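Side-chain contacts in phosphoribosylaminoimidazole-succinocarboxamide synthase (Ehrlichia chaffeensis str. Arkansas, PDB 3KRE), which catalyses the ATP-dependent joining of L-aspartate to 5-amino-1-(5-phospho-D-ribosyl)imidazole-4-carboxylate, a step of de novo purine biosynthesis: residues L94-Q97 and R98-L101; L183-L186 and F187-G191; N231-L234 and D235-Y239; L225-I228 and S229-K232. All coordinates share one frame; numbering follows the deposited sequence.

In the fold
Each contact lies between directly consecutive residues; in chain order 1, 2 and 4 follow in series, while 3 starts on the last two residues of 4, and none nests or crosses. Interaction 1 closes the hairpin between strands 91-94 and 99-107, at the surface and with no touch to the others. Interaction 2 ends helix 166-189 just before strand 192-204. Interaction 4 turns the chain after strand 223-227, and interaction 3 leads on into helix 237-240. Interaction 4 touches both 2 and 3, which do not touch each other: F187 CE2 packs 3.7 Å from L225 CD2, and L234 N lies 2.8 Å from L225 O. Strand 223-227 is thus tied to the helix end and to the loop that follows the strand.

Interaction 1. Residues L94-Q97 and R98-L101; sequences LLNQ and REQL
N96 and E99 cross obliquely over a tight reversal, and most of the polar side-chain contact is theirs. N96 ND2 donates to E99 OE1 at 3.0 Å in a nearly straight bond (169°). The acceptor lies in the amide plane, but the donor stands above the carboxylate plane, the two planes being 40° apart. The other amide atom, N96 OD1, accepts from R98 N at 3.1 Å, in the carbonyl plane, an Asx turn made possible by chi1 of 58°, which folds CG back over its own backbone. Both ends of the N96 amide are therefore fixed, while E99 OE2 goes to H48 and the R98 guanidinium to D51. Among backbone bonds, E99 O takes two donors from the same face of its plane, L95 N at 3.0 Å and N96 N at 3.3 Å; a weak bond from E99 N to N96 O closes the turn. The apolar part is small: L95 CD1 crosses over to L101 CB at 4.0 Å. Next to it L94 and Q100 form an antiparallel non-hydrogen-bonded pair. Two donors on one carbonyl fit a classic beta bulge, L95 and N96 opposite E99, beside the two-residue type I turn of a beta hairpin.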
loop_
_atom_site.group_PDB
_atom_site.type_symbol
_atom_site.label_atom_id
_atom_site.label_comp_id
_atom_site.label_asym_id
_atom_site.label_seq_id
_atom_site.Cartn_x
_atom_site.Cartn_y
_atom_site.Cartn_z
ATOM N N LEU A 94 11.824 -11.926 -4.389
ATOM C CA LEU A 94 11.540 -12.331 -3.003
ATOM C C LEU A 94 12.797 -13.031 -2.464
ATOM O O LEU A 94 13.303 -13.966 -3.079
ATOM C CB LEU A 94 10.322 -13.265 -2.996
ATOM C CG LEU A 94 9.827 -13.797 -1.662
ATOM C CD1 LEU A 94 9.374 -12.633 -0.744
ATOM C CD2 LEU A 94 8.655 -14.791 -1.900
ATOM N N LEU A 95 13.317 -12.574 -1.327
ATOM C CA LEU A 95 14.568 -13.122 -0.786
ATOM C C LEU A 95 14.369 -14.181 0.278
ATOM O O LEU A 95 15.076 -15.204 0.292
ATOM C CB LEU A 95 15.398 -11.998 -0.216
ATOM C CG LEU A 95 15.901 -11.001 -1.246
ATOM C CD1 LEU A 95 16.558 -9.840 -0.509
ATOM C CD2 LEU A 95 16.937 -11.631 -2.259
ATOM N N ASN A 96 13.460 -13.897 1.209
ATOM C CA ASN A 96 13.210 -14.751 2.367
ATOM C C ASN A 96 11.883 -14.389 3.040
ATOM O O ASN A 96 11.124 -13.598 2.498
ATOM C CB ASN A 96 14.398 -14.694 3.338
ATOM C CG ASN A 96 14.697 -13.299 3.820
ATOM O OD1 ASN A 96 13.839 -12.639 4.377
ATOM N ND2 ASN A 96 15.945 -12.855 3.643
ATOM N N GLN A 97 11.598 -14.952 4.218
ATOM C CA GLN A 97 10.301 -14.752 4.869
ATOM C C GLN A 97 9.941 -13.283 5.104
ATOM O O GLN A 97 8.807 -12.927 5.076
ATOM C CB GLN A 97 10.272 -15.478 6.214
ATOM C CG GLN A 97 10.164 -16.995 6.117
ATOM C CD GLN A 97 10.040 -17.614 7.492
ATOM O OE1 GLN A 97 10.996 -17.626 8.268
ATOM N NE2 GLN A 97 8.856 -18.098 7.815
ATOM N N ARG A 98 10.933 -12.437 5.347
ATOM C CA ARG A 98 10.684 -11.046 5.731
ATOM C C ARG A 98 11.129 -10.027 4.705
ATOM O O ARG A 98 10.841 -8.841 4.865
ATOM C CB ARG A 98 11.424 -10.746 7.024
ATOM C CG ARG A 98 10.709 -11.311 8.205
ATOM C CD ARG A 98 11.246 -10.785 9.481
ATOM N NE ARG A 98 10.536 -11.469 10.535
ATOM C CZ ARG A 98 9.334 -11.124 10.987
ATOM N NH1 ARG A 98 8.719 -10.046 10.538
ATOM N NH2 ARG A 98 8.764 -11.866 11.918
ATOM N N GLU A 99 11.840 -10.481 3.669
ATOM C CA GLU A 99 12.593 -9.548 2.829
ATOM C C GLU A 99 12.374 -9.757 1.364
ATOM O O GLU A 99 12.208 -10.876 0.892
ATOM C CB GLU A 99 14.093 -9.638 3.125
ATOM C CG GLU A 99 14.405 -9.246 4.555
ATOM C CD GLU A 99 15.854 -9.307 4.931
ATOM O OE1 GLU A 99 16.645 -10.021 4.277
ATOM O OE2 GLU A 99 16.198 -8.643 5.932
ATOM N N GLN A 100 12.387 -8.654 0.655
ATOM C CA GLN A 100 12.414 -8.685 -0.800
ATOM C C GLN A 100 13.444 -7.683 -1.272
ATOM O O GLN A 100 13.713 -6.693 -0.593
ATOM C CB GLN A 100 11.020 -8.436 -1.408
ATOM C CG GLN A 100 10.228 -7.362 -0.847
ATOM C CD GLN A 100 8.799 -7.385 -1.340
ATOM O OE1 GLN A 100 8.502 -6.815 -2.375
ATOM N NE2 GLN A 100 7.888 -7.994 -0.551
ATOM N N LEU A 101 14.030 -7.978 -2.415
ATOM C CA LEU A 101 14.980 -7.125 -3.093
ATOM C C LEU A 101 14.188 -6.183 -3.984
ATOM O O LEU A 101 13.354 -6.620 -4.796
ATOM C CB LEU A 101 15.925 -7.950 -3.953
ATOM C CG LEU A 101 17.168 -7.216 -4.484
ATOM C CD1 LEU A 101 18.084 -6.777 -3.301
ATOM C CD2 LEU A 101 17.936 -8.082 -5.483
#

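Interaction 2. Residues L183-L186 and F187-G191; sequences LSEL and FFNVG
L186 lies against F187 in a conformation uncommon for leucine within a helix: with chi1 at 81°, CG sits between the backbone N and the carbonyl carbon. The bend brings CD1 over one face of the next residue's ring, 4.4 Å from F187 CG, and to 3.5 Å from F187 N. F187 itself is buried, its CB and CD2 resting against the L183 carbonyl, with CD2 at 3.2 Å from L183 O. Its ring also meets V253 and L257 of helix 246-257 and L78 of helix 67-84, which places this side of the helix in the core. On the exposed side, E185 and N189, one turn apart, cross obliquely. N189 ND2 comes to 3.6 Å from E185 CG, alongside the methylene rather than at the carboxylate; the two planes are 62° apart. The backbone bonds are regular: F187 N to L183 O (3.0 Å), F188 N to S184 O (2.9 Å) and N189 N to E185 O (3.0 Å). The last turn then breaks off at G191, whose positive phi reverses the chain, with G191 N bonded to F188 O and I192 N directed to F187 O. This is the Schellman motif, a standard C-terminal helix stop, here leading into strand 192-204.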
loop_
_atom_site.group_PDB
_atom_site.type_symbol
_atom_site.label_atom_id
_atom_site.label_comp_id
_atom_site.label_asym_id
_atom_site.label_seq_id
_atom_site.Cartn_x
_atom_site.Cartn_y
_atom_site.Cartn_z
ATOM N N LEU A 183 -6.314 -5.204 -9.002
ATOM C CA LEU A 183 -6.429 -5.713 -7.623
ATOM C C LEU A 183 -7.868 -6.050 -7.244
ATOM O O LEU A 183 -8.113 -7.056 -6.572
ATOM C CB LEU A 183 -5.852 -4.711 -6.616
ATOM C CG LEU A 183 -4.371 -4.373 -6.702
ATOM C CD1 LEU A 183 -3.934 -3.390 -5.605
ATOM C CD2 LEU A 183 -3.542 -5.673 -6.592
ATOM N N SER A 184 -8.820 -5.198 -7.635
ATOM C CA SER A 184 -10.223 -5.455 -7.308
ATOM C C SER A 184 -10.673 -6.784 -7.884
ATOM O O SER A 184 -11.348 -7.553 -7.228
ATOM C CB SER A 184 -11.158 -4.333 -7.813
ATOM O OG SER A 184 -10.978 -3.186 -7.048
ATOM N N GLU A 185 -10.256 -7.070 -9.098
ATOM C CA GLU A 185 -10.666 -8.291 -9.769
ATOM C C GLU A 185 -10.017 -9.514 -9.114
ATOM O O GLU A 185 -10.669 -10.531 -8.835
ATOM C CB GLU A 185 -10.332 -8.219 -11.263
ATOM C CG GLU A 185 -10.636 -9.518 -11.998
ATOM C CD GLU A 185 -10.631 -9.392 -13.517
ATOM O OE1 GLU A 185 -11.171 -8.395 -14.060
ATOM O OE2 GLU A 185 -10.121 -10.332 -14.168
ATOM N N LEU A 186 -8.748 -9.399 -8.807
ATOM C CA LEU A 186 -8.070 -10.572 -8.285
ATOM C C LEU A 186 -8.576 -10.890 -6.870
ATOM O O LEU A 186 -8.793 -12.061 -6.553
ATOM C CB LEU A 186 -6.561 -10.424 -8.430
ATOM C CG LEU A 186 -5.725 -9.661 -7.494
ATOM C CD1 LEU A 186 -5.498 -10.553 -6.279
ATOM C CD2 LEU A 186 -4.398 -9.271 -8.244
ATOM N N PHE A 187 -8.882 -9.863 -6.080
ATOM C CA PHE A 187 -9.468 -10.081 -4.765
ATOM C C PHE A 187 -10.895 -10.608 -4.863
ATOM O O PHE A 187 -11.270 -11.531 -4.155
ATOM C CB PHE A 187 -9.413 -8.809 -3.913
ATOM C CG PHE A 187 -8.083 -8.572 -3.250
ATOM C CD1 PHE A 187 -7.554 -9.499 -2.368
ATOM C CD2 PHE A 187 -7.373 -7.413 -3.481
ATOM C CE1 PHE A 187 -6.331 -9.266 -1.723
ATOM C CE2 PHE A 187 -6.176 -7.186 -2.826
ATOM C CZ PHE A 187 -5.656 -8.115 -1.978
ATOM N N PHE A 188 -11.680 -10.067 -5.785
ATOM C CA PHE A 188 -13.055 -10.525 -5.955
ATOM C C PHE A 188 -13.100 -12.024 -6.258
ATOM O O PHE A 188 -13.953 -12.743 -5.756
ATOM C CB PHE A 188 -13.729 -9.759 -7.082
ATOM C CG PHE A 188 -15.129 -10.224 -7.359
ATOM C CD1 PHE A 188 -16.188 -9.700 -6.648
ATOM C CD2 PHE A 188 -15.375 -11.214 -8.295
ATOM C CE1 PHE A 188 -17.493 -10.140 -6.883
ATOM C CE2 PHE A 188 -16.661 -11.672 -8.527
ATOM C CZ PHE A 188 -17.713 -11.120 -7.835
ATOM N N ASN A 189 -12.165 -12.470 -7.085
ATOM C CA ASN A 189 -12.092 -13.853 -7.522
ATOM C C ASN A 189 -11.714 -14.822 -6.400
ATOM O O ASN A 189 -11.957 -16.000 -6.520
ATOM C CB ASN A 189 -11.184 -13.978 -8.768
ATOM C CG ASN A 189 -11.845 -13.360 -10.011
ATOM O OD1 ASN A 189 -13.060 -13.279 -10.077
ATOM N ND2 ASN A 189 -11.045 -12.924 -10.980
ATOM N N VAL A 190 -11.198 -14.307 -5.292
ATOM C CA VAL A 190 -10.976 -15.135 -4.103
ATOM C C VAL A 190 -11.873 -14.683 -2.962
ATOM O O VAL A 190 -11.637 -15.009 -1.807
ATOM C CB VAL A 190 -9.482 -15.193 -3.729
ATOM C CG1 VAL A 190 -8.705 -15.791 -4.873
ATOM C CG2 VAL A 190 -8.975 -13.781 -3.319
ATOM N N GLY A 191 -12.939 -13.964 -3.288
ATOM C CA GLY A 191 -14.008 -13.679 -2.327
ATOM C C GLY A 191 -13.766 -12.542 -1.341
ATOM O O GLY A 191 -14.321 -12.540 -0.227
#

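Interaction 3. Residues N231-L234 and D235-Y239; sequences NKRL and DKDRY. With EDO (1,2-ethanediol), chain H; EDO (1,2-ethanediol), chain D.
K232 meets R238 through carbon rather than charge: K232 CG lies 3.6 Å from R238 NH1, while the lysine's NZ reaches on to a bound 1,2-ethanediol, probably from the crystallisation liquor, donating to its O1 at 2.7 Å. The same diol lays C2 over one face of the R238 guanidinium, offset toward the rim. R233 comes next and is gripped at both ends. Its carbonyl oxygen accepts from R238 NH1 at 2.8 Å, nearly straight (167°) and lying in both the carbonyl and the guanidinium planes; a bend of the R238 chain at chi3 (69°) turns the group back to it. The R233 side chain, extended from CG to NE, sends NH1 to D237 OD2 at 2.9 Å. This salt bridge is angled: OD2 lies at the guanidinium edge, yet the donor stands above the carboxylate plane. R233 NH2 pairs with D130. L234 adds the apolar element, its CD2 packing 3.5 Å from the diol's C1 and its side chain on V253. Beyond it, D235 OD2 makes a capping bond to D237 N at 2.9 Å and accepts from a second such diol, while OD1 takes L225 N. Buried D235 N finds no partner. R233, R224 and R240 share the D237 carboxylate, which fixes its orientation; with R238 on the R233 carbonyl and D235 OD2 on D237 N, the R233-D237 salt bridge joins loop to helix start.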
loop_
_atom_site.group_PDB
_atom_site.type_symbol
_atom_site.label_atom_id
_atom_site.label_comp_id
_atom_site.label_asym_id
_atom_site.label_seq_id
_atom_site.Cartn_x
_atom_site.Cartn_y
_atom_site.Cartn_z
ATOM N N ASN A 231 -18.808 -9.486 5.236
ATOM C CA ASN A 231 -18.252 -8.178 5.529
ATOM C C ASN A 231 -17.243 -8.186 6.666
ATOM O O ASN A 231 -16.979 -7.147 7.205
ATOM C CB ASN A 231 -19.346 -7.151 5.864
ATOM C CG ASN A 231 -20.229 -6.850 4.691
ATOM O OD1 ASN A 231 -21.447 -6.808 4.828
ATOM N ND2 ASN A 231 -19.620 -6.640 3.532
ATOM N N LYS A 232 -16.662 -9.334 7.005
ATOM C CA LYS A 232 -15.564 -9.352 7.971
ATOM C C LYS A 232 -14.367 -8.592 7.408
ATOM O O LYS A 232 -13.995 -8.788 6.276
ATOM C CB LYS A 232 -15.121 -10.754 8.218
ATOM C CG LYS A 232 -14.326 -10.946 9.465
ATOM C CD LYS A 232 -14.646 -12.326 10.026
ATOM C CE LYS A 232 -13.785 -12.634 11.189
ATOM N NZ LYS A 232 -13.589 -14.094 11.295
ATOM N N ARG A 233 -13.785 -7.744 8.226
ATOM C CA ARG A 233 -12.569 -6.999 7.878
ATOM C C ARG A 233 -11.385 -7.907 8.060
ATOM O O ARG A 233 -11.288 -8.595 9.086
ATOM C CB ARG A 233 -12.446 -5.783 8.785
ATOM C CG ARG A 233 -13.668 -4.877 8.751
ATOM C CD ARG A 233 -13.390 -3.520 9.405
ATOM N NE ARG A 233 -14.598 -2.701 9.528
ATOM C CZ ARG A 233 -14.745 -1.421 9.161
ATOM N NH1 ARG A 233 -13.751 -0.726 8.638
ATOM N NH2 ARG A 233 -15.923 -0.828 9.344
ATOM N N LEU A 234 -10.478 -7.925 7.084
ATOM C CA LEU A 234 -9.325 -8.818 7.107
ATOM C C LEU A 234 -8.008 -8.082 7.361
ATOM O O LEU A 234 -6.987 -8.715 7.634
ATOM C CB LEU A 234 -9.229 -9.569 5.794
ATOM C CG LEU A 234 -10.465 -10.396 5.503
ATOM C CD1 LEU A 234 -10.318 -10.980 4.120
ATOM C CD2 LEU A 234 -10.712 -11.461 6.585
ATOM N N ASP A 235 -8.074 -6.754 7.337
ATOM C CA ASP A 235 -6.882 -5.919 7.215
ATOM C C ASP A 235 -6.511 -5.266 8.561
ATOM O O ASP A 235 -7.059 -5.623 9.607
ATOM C CB ASP A 235 -7.150 -4.859 6.163
ATOM C CG ASP A 235 -8.352 -4.013 6.488
ATOM O OD1 ASP A 235 -9.480 -4.392 6.076
ATOM O OD2 ASP A 235 -8.178 -2.958 7.148
ATOM N N LYS A 236 -5.636 -4.262 8.495
ATOM C CA LYS A 236 -5.164 -3.489 9.652
ATOM C C LYS A 236 -6.294 -2.883 10.514
ATOM O O LYS A 236 -6.088 -2.637 11.693
ATOM C CB LYS A 236 -4.242 -2.380 9.145
ATOM C CG LYS A 236 -3.705 -1.446 10.176
ATOM C CD LYS A 236 -2.554 -0.644 9.573
ATOM C CE LYS A 236 -2.098 0.400 10.531
ATOM N NZ LYS A 236 -0.898 1.138 10.061
ATOM N N ASP A 237 -7.478 -2.677 9.936
ATOM C CA ASP A 237 -8.651 -2.250 10.743
ATOM C C ASP A 237 -8.938 -3.198 11.890
ATOM O O ASP A 237 -9.499 -2.771 12.899
ATOM C CB ASP A 237 -9.942 -2.041 9.931
ATOM C CG ASP A 237 -10.027 -0.660 9.308
ATOM O OD1 ASP A 237 -9.266 0.244 9.722
ATOM O OD2 ASP A 237 -10.857 -0.492 8.381
ATOM N N ARG A 238 -8.539 -4.463 11.770
ATOM C CA ARG A 238 -8.716 -5.386 12.914
ATOM C C ARG A 238 -7.920 -4.902 14.129
ATOM O O ARG A 238 -8.371 -5.013 15.265
ATOM C CB ARG A 238 -8.340 -6.829 12.557
ATOM C CG ARG A 238 -9.196 -7.448 11.456
ATOM C CD ARG A 238 -9.214 -8.973 11.499
ATOM N NE ARG A 238 -9.930 -9.414 12.674
ATOM C CZ ARG A 238 -11.269 -9.484 12.778
ATOM N NH1 ARG A 238 -12.055 -9.224 11.742
ATOM N NH2 ARG A 238 -11.813 -9.815 13.932
ATOM N N TYR A 239 -6.736 -4.359 13.863
ATOM C CA TYR A 239 -5.950 -3.732 14.913
ATOM C C TYR A 239 -6.519 -2.369 15.307
ATOM O O TYR A 239 -6.731 -2.102 16.502
ATOM C CB TYR A 239 -4.500 -3.623 14.480
ATOM C CG TYR A 239 -3.661 -2.876 15.473
ATOM C CD1 TYR A 239 -3.382 -3.421 16.717
ATOM C CD2 TYR A 239 -3.178 -1.607 15.187
ATOM C CE1 TYR A 239 -2.641 -2.706 17.661
ATOM C CE2 TYR A 239 -2.444 -0.902 16.114
ATOM C CZ TYR A 239 -2.177 -1.461 17.350
ATOM O OH TYR A 239 -1.431 -0.785 18.307
HETATM C C1 EDO H . -10.469 -13.057 9.639
HETATM O O1 EDO H . -11.656 -13.843 9.445
HETATM C C2 EDO H . -10.086 -12.859 11.103
HETATM O O2 EDO H . -10.209 -14.108 11.806
HETATM C C1 EDO D . -4.922 0.273 5.556
HETATM O O1 EDO D . -5.562 1.482 5.893
HETATM C C2 EDO D . -5.898 -0.893 5.640
HETATM O O2 EDO D . -6.484 -0.957 6.921
#

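Interaction 4. Residues L225-I228 and S229-K232; sequences LWDI and STNK. With EDO (1,2-ethanediol), chain H.
D227 and the hydroxyls of S229 and T230 make the tight half of this turn. One oxygen, D227 OD2, accepts three bonds: from S229 OG at 2.8 Å on its syn lone pair, and on the anti side from T230 OG1 at 2.7 Å and T230 N at 3.2 Å. A chi1 of 179° sets CG anti to the backbone N and carries the carboxylate toward the loop, where the donors gather; both hydroxyls are turned back between their own N and carbonyl carbon to meet it. T230 OG1 has a second role, accepting from K232 N at 3.1 Å. The backbone closes the turn as well: D227 N bonds to K232 O at 2.8 Å, lying in the carbonyl plane, and N231 N makes a weaker, bent bond (129°) to D227 O. The solvent side is the outer rim of the loop, where I228 to K232 are all exposed, whereas W226 and D227 are buried. Between the two lies a looser contact: N231 ND2 is 4.0 Å from W226 CE3, ring and amide planes 77° apart, and N231 O stands over one ring face. With I228 to T230 helical and N231 left-handed, this is a four-residue alpha-turn loop, closed between D227 and K232 and containing an ST turn at T230, that reverses the chain after strand 223-227.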
loop_
_atom_site.group_PDB
_atom_site.type_symbol
_atom_site.label_atom_id
_atom_site.label_comp_id
_atom_site.label_asym_id
_atom_site.label_seq_id
_atom_site.Cartn_x
_atom_site.Cartn_y
_atom_site.Cartn_z
ATOM N N LEU A 225 -9.771 -4.613 3.220
ATOM C CA LEU A 225 -10.106 -5.892 2.546
ATOM C C LEU A 225 -11.201 -6.539 3.344
ATOM O O LEU A 225 -10.989 -6.881 4.495
ATOM C CB LEU A 225 -8.887 -6.818 2.527
ATOM C CG LEU A 225 -7.694 -6.330 1.725
ATOM C CD1 LEU A 225 -6.408 -7.218 1.952
ATOM C CD2 LEU A 225 -7.975 -6.143 0.203
ATOM N N TRP A 226 -12.382 -6.691 2.756
ATOM C CA TRP A 226 -13.498 -7.294 3.486
ATOM C C TRP A 226 -13.922 -8.582 2.805
ATOM O O TRP A 226 -14.037 -8.631 1.602
ATOM C CB TRP A 226 -14.728 -6.382 3.522
ATOM C CG TRP A 226 -14.545 -5.068 4.230
ATOM C CD1 TRP A 226 -13.439 -4.636 4.894
ATOM C CD2 TRP A 226 -15.509 -4.027 4.339
ATOM N NE1 TRP A 226 -13.643 -3.389 5.406
ATOM C CE2 TRP A 226 -14.909 -2.980 5.072
ATOM C CE3 TRP A 226 -16.820 -3.859 3.866
ATOM C CZ2 TRP A 226 -15.567 -1.784 5.348
ATOM C CZ3 TRP A 226 -17.487 -2.667 4.162
ATOM C CH2 TRP A 226 -16.850 -1.641 4.885
ATOM N N ASP A 227 -14.184 -9.613 3.588
ATOM C CA ASP A 227 -14.756 -10.824 3.082
ATOM C C ASP A 227 -16.130 -10.488 2.483
ATOM O O ASP A 227 -16.957 -9.790 3.093
ATOM C CB ASP A 227 -14.882 -11.850 4.212
ATOM C CG ASP A 227 -15.505 -13.138 3.727
ATOM O OD1 ASP A 227 -14.818 -13.810 2.963
ATOM O OD2 ASP A 227 -16.682 -13.399 4.049
ATOM N N ILE A 228 -16.382 -10.943 1.263
ATOM C CA ILE A 228 -17.605 -10.514 0.548
ATOM C C ILE A 228 -18.906 -11.029 1.209
ATOM O O ILE A 228 -19.895 -10.285 1.360
ATOM C CB ILE A 228 -17.530 -10.916 -0.952
ATOM C CG1 ILE A 228 -16.646 -9.902 -1.685
ATOM C CG2 ILE A 228 -18.924 -10.981 -1.594
ATOM C CD1 ILE A 228 -16.257 -10.296 -3.116
ATOM N N SER A 229 -18.893 -12.277 1.625
ATOM C CA SER A 229 -20.088 -12.901 2.168
ATOM C C SER A 229 -20.506 -12.359 3.560
ATOM O O SER A 229 -21.710 -12.270 3.850
ATOM C CB SER A 229 -19.898 -14.421 2.205
ATOM O OG SER A 229 -18.893 -14.790 3.137
ATOM N N THR A 230 -19.531 -11.990 4.401
ATOM C CA THR A 230 -19.790 -11.626 5.814
ATOM C C THR A 230 -19.507 -10.167 6.134
ATOM O O THR A 230 -19.908 -9.671 7.184
ATOM C CB THR A 230 -18.896 -12.419 6.727
ATOM O OG1 THR A 230 -17.531 -12.220 6.322
ATOM C CG2 THR A 230 -19.217 -13.876 6.607
ATOM N N ASN A 231 -18.808 -9.486 5.236
ATOM C CA ASN A 231 -18.252 -8.178 5.529
ATOM C C ASN A 231 -17.243 -8.186 6.666
ATOM O O ASN A 231 -16.979 -7.147 7.205
ATOM C CB ASN A 231 -19.346 -7.151 5.864
ATOM C CG ASN A 231 -20.229 -6.850 4.691
ATOM O OD1 ASN A 231 -21.447 -6.808 4.828
ATOM N ND2 ASN A 231 -19.620 -6.640 3.532
ATOM N N LYS A 232 -16.662 -9.334 7.005
ATOM C CA LYS A 232 -15.564 -9.352 7.971
ATOM C C LYS A 232 -14.367 -8.592 7.408
ATOM O O LYS A 232 -13.995 -8.788 6.276
ATOM C CB LYS A 232 -15.121 -10.754 8.218
ATOM C CG LYS A 232 -14.326 -10.946 9.465
ATOM C CD LYS A 232 -14.646 -12.326 10.026
ATOM C CE LYS A 232 -13.785 -12.634 11.189
ATOM N NZ LYS A 232 -13.589 -14.094 11.295
HETATM C C1 EDO H . -10.469 -13.057 9.639
HETATM O O1 EDO H . -11.656 -13.843 9.445
HETATM C C2 EDO H . -10.086 -12.859 11.103
HETATM O O2 EDO H . -10.209 -14.108 11.806
#